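Local coordinates for protein 4-hydroxy-3-methylbut-2-enyl diphosphate reductase, apicoplast (Plasmodium falciparum, PDB 4N7B) that catalyses the reductive conversion of (E)-4-hydroxy-3-methylbut-2-enyl diphosphate into isopentenyl and dimethylallyl diphosphate, the last step of the apicoplast isoprenoid pathway, using an iron-sulfur cluster, at residues A[229-234]-A[482-487]; A[434-439]-A[489-494]. All coordinates share one frame; numbering follows the deposited sequence.

Overall arrangement
Both interactions are buried, and strands 432-436 and 477-482 are neighbours in one five-stranded parallel sheet. Only interaction 1 reaches the cluster. It joins the end of strand 477-482 and the loop after it to the loop entering helix 232-247, through backbone bonds and a water bridge, beside the cysteine that binds iron. Interaction 2 lies farther from the chain centre. It holds the helix that follows that loop, 488-499, which packs on strand 432-436 mainly through apolar side chains, with no hydrogen bond. The two meet: V436 O, at the end of strand 432-436, lies at hydrogen-bonding distance from A483 N and T486 OG1. The sheet thus carries polar chemistry at strand ends and hydrophobic packing on its face.

Interaction 1: residues A[229-234]-A[482-487]; sequences GFCKGV and SAASTP. With F3S (Fe3-s4 cluster), chain B.
C231 and A484 meet beside the iron-sulfur cluster. C231 SG binds iron FE1 at 2.3 Å, and A484 CB lies 4.0 Å from that sulfur. The cluster here is a [3Fe-4S] form, a known oxygen-degradation product of the [4Fe-4S] cofactor. C231 is also the N-cap of helix 232-247. C231 SG, set between the backbone N and the carbonyl carbon by a chi1 of 63°, accepts a hydrogen bond from V234 N at 3.3 Å.

Backbone bonds hold the loops together. C231 N reaches A484 O at 3.2 Å, in the carbonyl plane and on a lone pair. V234 CG2 packs on the same oxygen. G229 N gives a nearly straight bond to S482 O (3.1 Å), from above the carbonyl plane. A water links F230 N to T486 O. The F230 ring turns its CE1 edge to S485 O at 3.4 Å. A type I turn, A483 to T486, shapes this loop. S485 probably binds the substrate diphosphate, as in related reductases.

Both loops follow neighbouring parallel strands, 221-226 and 477-482. Helix 414-427 touches C231, helix 442-452 touches A483, and V264 of helix 262-271 touches F230 and P487.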
ATOM      1  N   GLY A 229      -4.040   4.796  -9.191  1.00 23.12           N
ATOM      2  CA  GLY A 229      -2.686   5.341  -9.163  1.00 22.75           C
ATOM      3  C   GLY A 229      -2.296   5.933  -7.818  1.00 22.85           C
ATOM      4  O   GLY A 229      -2.922   5.639  -6.786  1.00 28.96           O
ATOM      5  N   PHE A 230      -1.252   6.759  -7.834  1.00 21.46           N
ATOM      6  CA  PHE A 230      -0.610   7.249  -6.609  1.00 22.65           C
ATOM      7  C   PHE A 230      -1.614   7.674  -5.532  1.00 29.28           C
ATOM      8  O   PHE A 230      -2.539   8.448  -5.780  1.00 31.01           O
ATOM      9  CB  PHE A 230       0.316   8.437  -6.911  1.00 24.41           C
ATOM     10  CG  PHE A 230       1.698   8.052  -7.403  1.00 26.74           C
ATOM     11  CD1 PHE A 230       2.005   6.742  -7.730  1.00 26.24           C
ATOM     12  CD2 PHE A 230       2.691   9.014  -7.533  1.00 24.02           C
ATOM     13  CE1 PHE A 230       3.269   6.403  -8.182  1.00 23.65           C
ATOM     14  CE2 PHE A 230       3.958   8.680  -7.976  1.00 26.83           C
ATOM     15  CZ  PHE A 230       4.246   7.378  -8.307  1.00 28.75           C
ATOM     16  N   CYS A 231      -1.417   7.163  -4.322  1.00 20.54           N
ATOM     17  CA  CYS A 231      -2.108   7.686  -3.154  1.00 18.01           C
ATOM     18  C   CYS A 231      -1.198   8.761  -2.567  1.00 20.35           C
ATOM     19  O   CYS A 231      -0.070   8.981  -3.045  1.00 18.90           O
ATOM     20  CB  CYS A 231      -2.326   6.557  -2.137  1.00 20.92           C
ATOM     21  SG  CYS A 231      -0.746   5.908  -1.537  1.00 29.48           S
ATOM     22  N   LYS A 232      -1.664   9.415  -1.515  1.00 25.01           N
ATOM     23  CA  LYS A 232      -0.866  10.450  -0.887  1.00 22.07           C
ATOM     24  C   LYS A 232       0.316   9.890  -0.082  1.00 31.17           C
ATOM     25  O   LYS A 232       1.357  10.535   0.027  1.00 27.67           O
ATOM     26  CB  LYS A 232      -1.756  11.305   0.003  1.00 27.25           C
ATOM     27  CG  LYS A 232      -1.077  12.576   0.539  1.00 32.87           C
ATOM     28  CD  LYS A 232      -0.639  13.506  -0.574  1.00 30.86           C
ATOM     29  CE  LYS A 232      -0.068  14.817  -0.017  1.00 38.42           C
ATOM     30  NZ  LYS A 232       0.425  15.703  -1.114  1.00 37.26           N
ATOM     31  N   GLY A 233       0.178   8.690   0.483  1.00 34.38           N
ATOM     32  CA  GLY A 233       1.271   8.120   1.258  1.00 23.60           C
ATOM     33  C   GLY A 233       2.454   7.865   0.343  1.00 26.45           C
ATOM     34  O   GLY A 233       3.625   8.086   0.686  1.00 29.15           O
ATOM     35  N   VAL A 234       2.144   7.409  -0.860  1.00 24.78           N
ATOM     36  CA  VAL A 234       3.178   7.109  -1.840  1.00 25.01           C
ATOM     37  C   VAL A 234       3.812   8.387  -2.355  1.00 28.44           C
ATOM     38  O   VAL A 234       5.042   8.484  -2.398  1.00 30.78           O
ATOM     39  CB  VAL A 234       2.609   6.245  -2.996  1.00 25.09           C
ATOM     40  CG1 VAL A 234       3.462   6.341  -4.246  1.00 24.74           C
ATOM     41  CG2 VAL A 234       2.490   4.778  -2.530  1.00 25.82           C
ATOM     42  N   SER A 482      -5.151   1.200 -11.802  1.00 19.31           N
ATOM     43  CA  SER A 482      -3.766   1.065 -11.409  1.00 19.84           C
ATOM     44  C   SER A 482      -3.654   1.156  -9.906  1.00 19.82           C
ATOM     45  O   SER A 482      -4.488   1.773  -9.249  1.00 25.64           O
ATOM     46  CB  SER A 482      -2.911   2.151 -12.074  1.00 26.38           C
ATOM     47  OG  SER A 482      -3.375   3.435 -11.685  1.00 22.78           O
ATOM     48  N   ALA A 483      -2.620   0.517  -9.372  1.00 23.72           N
ATOM     49  CA  ALA A 483      -2.418   0.429  -7.939  1.00 24.27           C
ATOM     50  C   ALA A 483      -1.926   1.741  -7.354  1.00 25.00           C
ATOM     51  O   ALA A 483      -1.543   2.659  -8.081  1.00 28.14           O
ATOM     52  CB  ALA A 483      -1.427  -0.657  -7.635  1.00 26.81           C
ATOM     53  N   ALA A 484      -1.922   1.807  -6.029  1.00 25.03           N
ATOM     54  CA  ALA A 484      -1.588   3.028  -5.320  1.00 25.75           C
ATOM     55  C   ALA A 484      -0.119   3.409  -5.432  1.00 28.89           C
ATOM     56  O   ALA A 484       0.267   4.501  -5.025  1.00 28.15           O
ATOM     57  CB  ALA A 484      -1.988   2.897  -3.840  1.00 28.91           C
ATOM     58  N   SER A 485       0.698   2.516  -5.975  1.00 27.11           N
ATOM     59  CA  SER A 485       2.145   2.725  -6.071  1.00 26.06           C
ATOM     60  C   SER A 485       2.553   2.900  -7.529  1.00 23.75           C
ATOM     61  O   SER A 485       3.733   3.042  -7.831  1.00 30.93           O
ATOM     62  CB  SER A 485       2.904   1.521  -5.495  1.00 29.43           C
ATOM     63  OG  SER A 485       2.229   0.293  -5.848  1.00 38.30           O
ATOM     64  N   THR A 486       1.582   2.885  -8.437  1.00 26.12           N
ATOM     65  CA  THR A 486       1.861   2.893  -9.888  1.00 25.76           C
ATOM     66  C   THR A 486       1.913   4.303 -10.543  1.00 28.13           C
ATOM     67  O   THR A 486       0.931   5.050 -10.515  1.00 28.33           O
ATOM     68  CB  THR A 486       0.807   2.059 -10.637  1.00 25.12           C
ATOM     69  OG1 THR A 486       0.769   0.737 -10.086  1.00 31.66           O
ATOM     70  CG2 THR A 486       1.155   1.968 -12.101  1.00 25.26           C
ATOM     71  N   PRO A 487       3.055   4.652 -11.168  1.00 33.54           N
ATOM     72  CA  PRO A 487       3.189   5.947 -11.851  1.00 32.58           C
ATOM     73  C   PRO A 487       2.203   6.101 -12.993  1.00 29.54           C
ATOM     74  O   PRO A 487       1.979   5.152 -13.739  1.00 26.71           O
ATOM     75  CB  PRO A 487       4.624   5.929 -12.385  1.00 32.37           C
ATOM     76  CG  PRO A 487       5.323   4.866 -11.594  1.00 32.31           C
ATOM     77  CD  PRO A 487       4.286   3.850 -11.244  1.00 31.18           C
TER
HETATM   78 FE1  F3S B 401      -1.147   4.651   0.354  1.00 26.99          FE
HETATM   79 FE3  F3S B 401      -0.918   5.032   3.011  1.00 26.63          FE
HETATM   80 FE4  F3S B 401      -2.926   3.589   1.959  1.00 26.91          FE
HETATM   81  S1  F3S B 401       0.652   4.435   1.587  1.00 24.12           S
HETATM   82  S2  F3S B 401      -2.128   2.669   0.096  1.00 27.48           S
HETATM   83  S3  F3S B 401      -2.527   5.749   1.712  1.00 22.68           S
HETATM   84  S4  F3S B 401      -1.824   3.174   3.816  1.00 30.32           S
HETATM   85  O   HOH W   1      -0.116   7.544 -10.451  1.00 21.99           O

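Interaction 2: residues A[434-439]-A[489-494]; sequences IVVGSS and QETQKF
V436 and F494 make the closest approach where helix 488-499 packs on strand 432-436, part of the five-stranded parallel sheet of an alpha/beta domain. The helix connects strand 477-482 to strand 506-511 in a beta-alpha-beta crossover. Here it packs against strand 432-436, the neighbour of 477-482. The helix segment runs roughly antiparallel to the strand segment, at 148°. Their axes come within 9.4 Å.

Apolar packing carries the contact. V436 CG2 sits 3.4 Å from F494 CD2, a snug fit. The V436 and F494 side chains run alongside in opposite senses, and the methyl meets the ring obliquely. The other methyl of V436, CG1, is anti to the backbone N (chi1 -175°). V436 CG1 touches two residues one helical turn apart, F494 CE2 at 4.0 Å and E490 CB at 4.1 Å. I434, two residues earlier on the same face of the strand, also meets the ring. Its CG2 lies over one face of the F494 ring, offset toward the rim. L480 of the adjacent strand 477-482 also touches I434, V436 and F494, and L461 of strand 458-461 touches F494.

Polar groups make no hydrogen bond across this contact. E490 joins through its CB, while its chain bends at chi2 and leads OE1 away to a hydrogen bond with T463 OG1. No cofactor or substrate group takes part, so this is structural packing of a helix on a sheet.

The T491 hydroxyl packs on S482 of strand 477-482, and T491 OG1 is in van der Waals contact with V436 CB at 4.0 Å.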
ATOM      1  N   ILE A 434      -7.624  -4.792 -16.527  1.00 25.82           N
ATOM      2  CA  ILE A 434      -6.173  -4.646 -16.496  1.00 21.24           C
ATOM      3  C   ILE A 434      -5.789  -3.739 -15.355  1.00 26.67           C
ATOM      4  O   ILE A 434      -6.241  -2.588 -15.281  1.00 27.43           O
ATOM      5  CB  ILE A 434      -5.608  -4.043 -17.778  1.00 24.32           C
ATOM      6  CG1 ILE A 434      -5.794  -5.008 -18.942  1.00 24.11           C
ATOM      7  CG2 ILE A 434      -4.118  -3.748 -17.604  1.00 23.10           C
ATOM      8  CD1 ILE A 434      -5.418  -4.412 -20.264  1.00 25.72           C
ATOM      9  N   VAL A 435      -4.988  -4.269 -14.443  1.00 27.26           N
ATOM     10  CA  VAL A 435      -4.491  -3.484 -13.343  1.00 25.48           C
ATOM     11  C   VAL A 435      -3.031  -3.237 -13.599  1.00 24.43           C
ATOM     12  O   VAL A 435      -2.262  -4.183 -13.769  1.00 30.54           O
ATOM     13  CB  VAL A 435      -4.618  -4.196 -12.009  1.00 24.24           C
ATOM     14  CG1 VAL A 435      -4.036  -3.321 -10.906  1.00 19.52           C
ATOM     15  CG2 VAL A 435      -6.070  -4.528 -11.730  1.00 25.34           C
ATOM     16  N   VAL A 436      -2.642  -1.962 -13.633  1.00 21.84           N
ATOM     17  CA  VAL A 436      -1.240  -1.627 -13.873  1.00 23.66           C
ATOM     18  C   VAL A 436      -0.540  -1.500 -12.546  1.00 25.50           C
ATOM     19  O   VAL A 436      -0.965  -0.760 -11.664  1.00 27.07           O
ATOM     20  CB  VAL A 436      -1.097  -0.357 -14.697  1.00 22.37           C
ATOM     21  CG1 VAL A 436       0.353  -0.102 -15.032  1.00 22.01           C
ATOM     22  CG2 VAL A 436      -1.938  -0.489 -15.961  1.00 25.95           C
ATOM     23  N   GLY A 437       0.509  -2.285 -12.371  1.00 23.45           N
ATOM     24  CA  GLY A 437       1.250  -2.218 -11.132  1.00 25.47           C
ATOM     25  C   GLY A 437       2.188  -3.377 -10.960  1.00 23.75           C
ATOM     26  O   GLY A 437       2.283  -4.262 -11.832  1.00 20.68           O
ATOM     27  N   SER A 438       2.907  -3.352  -9.843  1.00 25.77           N
ATOM     28  CA  SER A 438       3.931  -4.351  -9.554  1.00 23.47           C
ATOM     29  C   SER A 438       3.399  -5.554  -8.774  1.00 28.49           C
ATOM     30  O   SER A 438       2.513  -5.413  -7.924  1.00 30.52           O
ATOM     31  CB  SER A 438       5.057  -3.709  -8.749  1.00 30.18           C
ATOM     32  OG  SER A 438       5.806  -4.716  -8.099  1.00 41.35           O
ATOM     33  N   SER A 439       3.969  -6.729  -9.025  1.00 37.56           N
ATOM     34  CA  SER A 439       3.536  -7.941  -8.328  1.00 34.14           C
ATOM     35  C   SER A 439       3.976  -7.917  -6.873  1.00 35.35           C
ATOM     36  O   SER A 439       3.462  -8.673  -6.060  1.00 35.56           O
ATOM     37  CB  SER A 439       4.067  -9.201  -9.016  1.00 37.27           C
ATOM     38  OG  SER A 439       5.473  -9.164  -9.072  1.00 39.50           O
ATOM     39  N   GLN A 489       2.313   7.650 -15.789  1.00 24.68           N
ATOM     40  CA  GLN A 489       2.854   7.397 -17.129  1.00 28.49           C
ATOM     41  C   GLN A 489       2.701   5.933 -17.557  1.00 30.23           C
ATOM     42  O   GLN A 489       2.428   5.642 -18.729  1.00 29.26           O
ATOM     43  CB  GLN A 489       4.332   7.785 -17.249  1.00 32.44           C
ATOM     44  CG  GLN A 489       4.784   7.935 -18.732  1.00 44.33           C
ATOM     45  CD  GLN A 489       6.315   7.980 -18.926  1.00 59.87           C
ATOM     46  OE1 GLN A 489       7.085   7.929 -17.962  1.00 61.06           O
ATOM     47  NE2 GLN A 489       6.752   8.071 -20.187  1.00 58.41           N
ATOM     48  N   GLU A 490       2.872   4.990 -16.638  1.00 27.29           N
ATOM     49  CA  GLU A 490       2.767   3.592 -17.064  1.00 31.50           C
ATOM     50  C   GLU A 490       1.329   3.309 -17.494  1.00 32.11           C
ATOM     51  O   GLU A 490       1.094   2.602 -18.466  1.00 33.75           O
ATOM     52  CB  GLU A 490       3.241   2.633 -15.987  1.00 28.70           C
ATOM     53  CG  GLU A 490       4.706   2.789 -15.679  1.00 35.81           C
ATOM     54  CD  GLU A 490       5.606   2.604 -16.906  1.00 37.39           C
ATOM     55  OE1 GLU A 490       5.217   1.891 -17.867  1.00 38.46           O
ATOM     56  OE2 GLU A 490       6.716   3.174 -16.904  1.00 40.82           O
ATOM     57  N   THR A 491       0.369   3.931 -16.818  1.00 26.58           N
ATOM     58  CA  THR A 491      -1.028   3.732 -17.167  1.00 22.31           C
ATOM     59  C   THR A 491      -1.380   4.419 -18.484  1.00 26.59           C
ATOM     60  O   THR A 491      -2.192   3.900 -19.257  1.00 26.07           O
ATOM     61  CB  THR A 491      -1.952   4.249 -16.064  1.00 26.48           C
ATOM     62  OG1 THR A 491      -1.639   3.573 -14.846  1.00 28.27           O
ATOM     63  CG2 THR A 491      -3.409   3.985 -16.406  1.00 23.37           C
ATOM     64  N   GLN A 492      -0.763   5.572 -18.755  1.00 27.57           N
ATOM     65  CA  GLN A 492      -1.018   6.284 -20.006  1.00 27.85           C
ATOM     66  C   GLN A 492      -0.541   5.490 -21.224  1.00 27.17           C
ATOM     67  O   GLN A 492      -1.159   5.540 -22.287  1.00 26.15           O
ATOM     68  CB  GLN A 492      -0.351   7.671 -19.992  1.00 28.28           C
ATOM     69  CG  GLN A 492      -0.925   8.558 -18.925  1.00 35.44           C
ATOM     70  CD  GLN A 492      -2.389   8.890 -19.193  1.00 50.15           C
ATOM     71  OE1 GLN A 492      -2.904   8.651 -20.296  1.00 52.71           O
ATOM     72  NE2 GLN A 492      -3.069   9.449 -18.185  1.00 49.99           N
ATOM     73  N   LYS A 493       0.558   4.765 -21.077  1.00 30.85           N
ATOM     74  CA  LYS A 493       1.050   3.933 -22.173  1.00 29.12           C
ATOM     75  C   LYS A 493      -0.005   2.879 -22.546  1.00 30.41           C
ATOM     76  O   LYS A 493      -0.193   2.551 -23.719  1.00 31.44           O
ATOM     77  CB  LYS A 493       2.343   3.240 -21.760  1.00 35.11           C
ATOM     78  CG  LYS A 493       3.482   4.193 -21.409  1.00 34.97           C
ATOM     79  CD  LYS A 493       4.810   3.451 -21.308  1.00 43.09           C
ATOM     80  CE  LYS A 493       5.933   4.402 -20.937  1.00 49.34           C
ATOM     81  NZ  LYS A 493       7.299   3.760 -20.981  1.00 54.33           N
ATOM     82  N   PHE A 494      -0.705   2.350 -21.552  1.00 28.75           N
ATOM     83  CA  PHE A 494      -1.811   1.447 -21.841  1.00 31.04           C
ATOM     84  C   PHE A 494      -2.909   2.176 -22.609  1.00 29.45           C
ATOM     85  O   PHE A 494      -3.407   1.683 -23.623  1.00 24.66           O
ATOM     86  CB  PHE A 494      -2.375   0.826 -20.567  1.00 27.65           C
ATOM     87  CG  PHE A 494      -1.638  -0.420 -20.117  1.00 26.67           C
ATOM     88  CD1 PHE A 494      -1.930  -1.659 -20.671  1.00 27.11           C
ATOM     89  CD2 PHE A 494      -0.636  -0.346 -19.151  1.00 30.26           C
ATOM     90  CE1 PHE A 494      -1.249  -2.804 -20.252  1.00 28.45           C
ATOM     91  CE2 PHE A 494       0.049  -1.493 -18.739  1.00 30.54           C
ATOM     92  CZ  PHE A 494      -0.259  -2.709 -19.293  1.00 26.61           C
TER